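Local coordinates for alpha-14 giardin (Giardia lamblia, PDB 3CHL), which is an annexin that probably binds phospholipids in a calcium-dependent way and may link the lipid bilayer to the underlying axoneme, at residues I35-P40 / L310-T315; P41-N46 / L318-D323. One frame throughout, in Å; residues are numbered along the deposited sequence.

Contact 1: residues I35-P40 / L310-T315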
loop_
_atom_site.group_PDB
_atom_site.type_symbol
_atom_site.label_atom_id
_atom_site.label_comp_id
_atom_site.label_asym_id
_atom_site.label_seq_id
_atom_site.Cartn_x
_atom_site.Cartn_y
_atom_site.Cartn_z
ATOM N N ILE A 35 6.150 8.027 18.003
ATOM C CA ILE A 35 4.980 7.377 18.657
ATOM C C ILE A 35 4.385 6.341 17.709
ATOM O O ILE A 35 4.120 5.195 18.108
ATOM C CB ILE A 35 3.955 8.436 19.113
ATOM C CG1 ILE A 35 4.419 9.096 20.433
ATOM C CG2 ILE A 35 2.581 7.809 19.351
ATOM C CD1 ILE A 35 3.718 10.428 20.664
ATOM N N ALA A 36 4.227 6.707 16.430
ATOM C CA ALA A 36 3.633 5.750 15.476
ATOM C C ALA A 36 4.477 4.474 15.384
ATOM O O ALA A 36 3.921 3.386 15.141
ATOM C CB ALA A 36 3.568 6.364 14.085
ATOM N N ARG A 37 5.794 4.636 15.477
ATOM C CA ARG A 37 6.744 3.506 15.263
ATOM C C ARG A 37 6.971 2.693 16.531
ATOM O O ARG A 37 7.550 1.607 16.457
ATOM C CB ARG A 37 8.129 4.044 14.803
ATOM C CG ARG A 37 8.161 4.682 13.401
ATOM C CD ARG A 37 9.543 4.428 12.716
ATOM N NE ARG A 37 10.550 4.833 13.630
ATOM C CZ ARG A 37 11.821 4.443 13.779
ATOM N NH1 ARG A 37 12.458 3.539 13.035
ATOM N NH2 ARG A 37 12.473 5.042 14.764
ATOM N N SER A 38 6.524 3.206 17.686
ATOM C CA SER A 38 6.891 2.611 18.999
ATOM C C SER A 38 5.826 1.767 19.689
ATOM O O SER A 38 6.143 1.061 20.670
ATOM C CB SER A 38 7.302 3.722 19.958
ATOM O OG SER A 38 8.471 4.328 19.474
ATOM N N TYR A 39 4.574 1.850 19.221
ATOM C CA TYR A 39 3.460 1.159 19.843
ATOM C C TYR A 39 2.714 0.351 18.810
ATOM O O TYR A 39 2.780 0.691 17.616
ATOM C CB TYR A 39 2.505 2.173 20.489
ATOM C CG TYR A 39 3.099 2.895 21.657
ATOM C CD1 TYR A 39 3.079 2.323 22.951
ATOM C CD2 TYR A 39 3.676 4.126 21.493
ATOM C CE1 TYR A 39 3.615 2.992 24.046
ATOM C CE2 TYR A 39 4.230 4.803 22.563
ATOM C CZ TYR A 39 4.186 4.231 23.850
ATOM O OH TYR A 39 4.748 4.932 24.898
ATOM N N PRO A 40 2.042 -0.742 19.239
ATOM C CA PRO A 40 1.206 -1.496 18.322
ATOM C C PRO A 40 0.036 -0.624 17.874
ATOM O O PRO A 40 -0.450 0.189 18.666
ATOM C CB PRO A 40 0.688 -2.693 19.158
ATOM C CG PRO A 40 1.347 -2.614 20.491
ATOM C CD PRO A 40 2.088 -1.315 20.599
ATOM N N LEU A 310 9.656 6.915 9.043
ATOM C CA LEU A 310 8.700 5.804 9.020
ATOM C C LEU A 310 9.254 4.593 8.299
ATOM O O LEU A 310 9.017 3.442 8.680
ATOM C CB LEU A 310 7.365 6.241 8.364
ATOM C CG LEU A 310 6.491 7.115 9.265
ATOM C CD1 LEU A 310 5.443 7.727 8.373
ATOM C CD2 LEU A 310 5.835 6.273 10.432
ATOM N N TRP A 311 9.989 4.847 7.225
ATOM C CA TRP A 311 10.545 3.750 6.445
ATOM C C TRP A 311 11.829 3.118 7.035
ATOM O O TRP A 311 12.377 2.171 6.487
ATOM C CB TRP A 311 10.760 4.230 4.999
ATOM C CG TRP A 311 9.479 4.131 4.177
ATOM C CD1 TRP A 311 8.796 5.156 3.574
ATOM C CD2 TRP A 311 8.735 2.935 3.913
ATOM N NE1 TRP A 311 7.693 4.655 2.912
ATOM C CE2 TRP A 311 7.635 3.298 3.089
ATOM C CE3 TRP A 311 8.917 1.577 4.256
ATOM C CZ2 TRP A 311 6.712 2.363 2.614
ATOM C CZ3 TRP A 311 8.007 0.657 3.800
ATOM C CH2 TRP A 311 6.899 1.059 2.973
ATOM N N GLU A 312 12.322 3.681 8.133
ATOM C CA GLU A 312 13.478 3.112 8.783
ATOM C C GLU A 312 13.035 1.929 9.649
ATOM O O GLU A 312 12.197 2.077 10.534
ATOM C CB GLU A 312 14.187 4.215 9.579
ATOM C CG GLU A 312 15.542 3.849 10.070
ATOM C CD GLU A 312 16.638 3.887 8.989
ATOM O OE1 GLU A 312 16.383 4.182 7.800
ATOM O OE2 GLU A 312 17.802 3.651 9.365
ATOM N N PRO A 313 13.568 0.728 9.371
ATOM C CA PRO A 313 13.221 -0.500 10.046
ATOM C C PRO A 313 13.416 -0.352 11.574
ATOM O O PRO A 313 14.444 0.144 12.006
ATOM C CB PRO A 313 14.245 -1.508 9.494
ATOM C CG PRO A 313 14.739 -0.898 8.222
ATOM C CD PRO A 313 14.622 0.547 8.352
ATOM N N VAL A 314 12.419 -0.725 12.361
ATOM C CA VAL A 314 12.538 -0.690 13.835
ATOM C C VAL A 314 13.373 -1.934 14.227
ATOM O O VAL A 314 13.153 -3.010 13.667
ATOM C CB VAL A 314 11.161 -0.717 14.508
ATOM C CG1 VAL A 314 11.257 -1.079 15.989
ATOM C CG2 VAL A 314 10.486 0.656 14.392
ATOM N N THR A 315 14.311 -1.772 15.156
ATOM C CA THR A 315 15.282 -2.842 15.487
ATOM C C THR A 315 15.189 -3.330 16.928
ATOM O O THR A 315 15.862 -4.315 17.312
ATOM C CB THR A 315 16.730 -2.389 15.224
ATOM O OG1 THR A 315 16.995 -1.220 15.995
ATOM C CG2 THR A 315 16.918 -2.027 13.714
HETATM O O HOH W 1 15.443 1.893 13.500
#
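A36 and R37, near the C-terminal end of helix 31-38, meet L310, E312 and V314 where the chain leaves helix 301-310 of the fourth annexin repeat. This is a contact of the all-helical annexin fold between the end of helix 31-38 and the segment that follows helix 301-310, and R37 carries most of it. Its side chain first runs past L310, with R37 CD 4.0 Å from L310 CA and R37 CG 4.1 Å from L310 CD2. Beside it, A36 CB looks toward the same methyl, L310 CD2, at 4.3 Å. L310 itself sits on L74 and L78 of helix 69-78, so the apolar side of the contact continues onto that helix.

Beyond CG the R37 chain bends twice, the second time at chi3 (-51°), which turns the guanidinium onto the backbone of 310-315. There R37 NH1 donates to E312 O at 2.9 Å, with an N-H...O angle of 145°. The carbonyl oxygen lies close to the guanidinium plane, at its edge, whereas seen from the carbonyl NH1 stands 47° above the C=O plane and is not on a lone pair. Over one face of the guanidinium comes V314 CG2, 3.7 Å from R37 NH1; the same methyl lies just as close to R37 O.

R37 reads the main chain here, not the acid: the E312 carboxylate leads away and pairs through OE1 with K280. The other end of the guanidinium, NH2, makes a salt bridge to E34 on its own helix. With E34 fixing one side and E312 O the other, the flat group has little freedom to rotate. E34 probably offsets the positive charge of R37, so the bond to the neutral E312 carbonyl serves for direction and grip.

Contact 2: residues P41-N46 / L318-D323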
loop_
_atom_site.group_PDB
_atom_site.type_symbol
_atom_site.label_atom_id
_atom_site.label_comp_id
_atom_site.label_asym_id
_atom_site.label_seq_id
_atom_site.Cartn_x
_atom_site.Cartn_y
_atom_site.Cartn_z
ATOM N N PRO A 41 -0.371 -0.751 16.606
ATOM C CA PRO A 41 -1.485 0.035 16.068
ATOM C C PRO A 41 -2.787 0.002 16.910
ATOM O O PRO A 41 -3.455 1.015 17.033
ATOM C CB PRO A 41 -1.724 -0.590 14.682
ATOM C CG PRO A 41 -0.492 -1.268 14.323
ATOM C CD PRO A 41 0.224 -1.648 15.586
ATOM N N ASN A 42 -3.144 -1.147 17.488
ATOM C CA ASN A 42 -4.374 -1.174 18.297
ATOM C C ASN A 42 -4.298 -0.233 19.514
ATOM O O ASN A 42 -5.251 0.407 19.855
ATOM C CB ASN A 42 -4.724 -2.596 18.742
ATOM C CG ASN A 42 -5.339 -3.442 17.611
ATOM O OD1 ASN A 42 -5.630 -2.953 16.500
ATOM N ND2 ASN A 42 -5.535 -4.737 17.896
ATOM N N GLN A 43 -3.152 -0.185 20.179
ATOM C CA GLN A 43 -2.944 0.734 21.271
ATOM C C GLN A 43 -2.953 2.181 20.807
ATOM O O GLN A 43 -3.403 3.042 21.520
ATOM C CB GLN A 43 -1.625 0.419 21.968
ATOM C CG GLN A 43 -1.603 -0.924 22.660
ATOM C CD GLN A 43 -0.373 -1.102 23.540
ATOM O OE1 GLN A 43 0.475 -0.232 23.656
ATOM N NE2 GLN A 43 -0.299 -2.238 24.182
ATOM N N LEU A 44 -2.420 2.467 19.616
ATOM C CA LEU A 44 -2.469 3.843 19.094
ATOM C C LEU A 44 -3.914 4.217 18.784
ATOM O O LEU A 44 -4.318 5.336 19.023
ATOM C CB LEU A 44 -1.608 3.947 17.805
ATOM C CG LEU A 44 -0.092 3.701 18.037
ATOM C CD1 LEU A 44 0.637 3.478 16.696
ATOM C CD2 LEU A 44 0.544 4.862 18.832
ATOM N N ARG A 45 -4.673 3.261 18.247
ATOM C CA ARG A 45 -6.084 3.503 17.965
ATOM C C ARG A 45 -6.798 3.818 19.302
ATOM O O ARG A 45 -7.544 4.793 19.372
ATOM C CB ARG A 45 -6.731 2.292 17.240
ATOM C CG ARG A 45 -8.242 2.483 16.858
ATOM C CD ARG A 45 -8.908 1.148 16.307
ATOM N NE ARG A 45 -8.535 -0.092 17.011
ATOM C CZ ARG A 45 -8.576 -0.274 18.338
ATOM N NH1 ARG A 45 -8.988 0.695 19.129
ATOM N NH2 ARG A 45 -8.209 -1.420 18.880
ATOM N N ASN A 46 -6.561 2.997 20.330
ATOM C CA ASN A 46 -7.206 3.211 21.662
ATOM C C ASN A 46 -6.834 4.575 22.228
ATOM O O ASN A 46 -7.677 5.280 22.789
ATOM C CB ASN A 46 -6.817 2.104 22.653
ATOM C CG ASN A 46 -7.358 0.720 22.242
ATOM O OD1 ASN A 46 -8.293 0.634 21.463
ATOM N ND2 ASN A 46 -6.752 -0.351 22.759
ATOM N N LEU A 318 8.604 -3.338 20.556
ATOM C CA LEU A 318 7.690 -2.198 20.708
ATOM C C LEU A 318 7.446 -1.914 22.168
ATOM O O LEU A 318 7.554 -2.809 23.025
ATOM C CB LEU A 318 6.333 -2.462 20.038
ATOM C CG LEU A 318 6.270 -2.718 18.535
ATOM C CD1 LEU A 318 4.824 -2.953 18.142
ATOM C CD2 LEU A 318 6.874 -1.510 17.834
ATOM N N LEU A 319 7.112 -0.668 22.467
ATOM C CA LEU A 319 6.615 -0.312 23.769
ATOM C C LEU A 319 5.198 -0.837 23.950
ATOM O O LEU A 319 4.557 -1.261 22.985
ATOM C CB LEU A 319 6.669 1.199 23.965
ATOM C CG LEU A 319 8.054 1.823 23.756
ATOM C CD1 LEU A 319 8.025 3.367 23.827
ATOM C CD2 LEU A 319 9.086 1.212 24.748
ATOM N N SER A 320 4.743 -0.824 25.207
ATOM C CA SER A 320 3.339 -1.033 25.532
ATOM C C SER A 320 2.809 0.134 26.346
ATOM O O SER A 320 3.415 0.568 27.342
ATOM C CB SER A 320 3.099 -2.357 26.271
ATOM O OG SER A 320 1.736 -2.464 26.678
ATOM N N MET A 321 1.668 0.649 25.911
ATOM C CA MET A 321 0.954 1.669 26.622
ATOM C C MET A 321 0.165 1.087 27.791
ATOM O O MET A 321 -0.289 1.827 28.661
ATOM C CB MET A 321 -0.013 2.366 25.653
ATOM C CG MET A 321 0.302 3.786 25.409
ATOM S SD MET A 321 -0.987 4.573 24.408
ATOM C CE MET A 321 -0.250 4.349 22.768
ATOM N N ASP A 322 0.019 -0.233 27.811
ATOM C CA ASP A 322 -0.843 -0.921 28.768
ATOM C C ASP A 322 -0.037 -1.392 29.953
ATOM O O ASP A 322 -0.596 -1.872 30.929
ATOM C CB ASP A 322 -1.539 -2.136 28.107
ATOM C CG ASP A 322 -2.608 -1.737 27.101
ATOM O OD1 ASP A 322 -3.059 -0.562 27.113
ATOM O OD2 ASP A 322 -2.995 -2.614 26.272
ATOM N N ASP A 323 1.273 -1.200 29.867
ATOM C CA ASP A 323 2.272 -1.741 30.787
ATOM C C ASP A 323 2.382 -0.923 32.071
ATOM O O ASP A 323 2.965 -1.380 33.061
ATOM C CB ASP A 323 3.642 -1.723 30.091
ATOM C CG ASP A 323 4.411 -3.016 30.269
ATOM O OD1 ASP A 323 4.618 -3.441 31.435
ATOM O OD2 ASP A 323 4.826 -3.604 29.237
HETATM O O HOH W 2 -4.770 0.255 24.741
#
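Q43, in the first turn of helix 41-55, puts its side-chain amide against the backbone at S320 and M321, and both ends of the amide are used. With the chain extended beyond CG (chi2 -170°), Q43 OE1 accepts from M321 N at 2.7 Å, almost straight at 174°. On the other branch Q43 NE2 donates to S320 OG at 3.2 Å, the hydroxyl lying near the amide plane. The two bonds together settle which way round the amide sits and should hold it against flipping. Next to this pair the packing is close: M321 slides back alongside Q43, bringing M321 CE 3.6 Å from the carbonyl oxygen Q43 O. The same methyl, M321 CE, makes an apolar contact with L44 CD2 at 4.0 Å, the two side chains crossing at about a right angle. V12 and V15 of helix 12-24 also pack on M321.

The D322 side is looser and more exposed. A single water spans it, accepting from N46 ND2 at 2.9 Å and donating to D322 OD1 at 3.0 Å, while the other carboxylate oxygen, D322 OD2, comes within 3.4 Å of Q43 NE2.

S320 OG, besides receiving the glutamine, accepts from D322 N at 3.0 Å. That bond makes an ST turn, here gripped by a glutamine amide from a helix start, as the C-terminal tail of this annexin folds back beside its N-terminal helices.

In the fold
From the N terminus the chain runs through helix 12-24 into helix 31-38, whose end gives the first half of contact 1; helix 41-55 follows after a short turn with the first half of contact 2. Some 270 residues, most of them helical, pass before helix 301-310 ends and the segment after it closes contact 1, and the tail then closes contact 2. The segments alternate, so the two closures cross and do not nest. About 12 Å separates their centres, and they touch directly: S38 O probably accepts from L319 N, and Y39 packs on L319. Together they lay the C-terminal tail along two consecutive N-terminal helices.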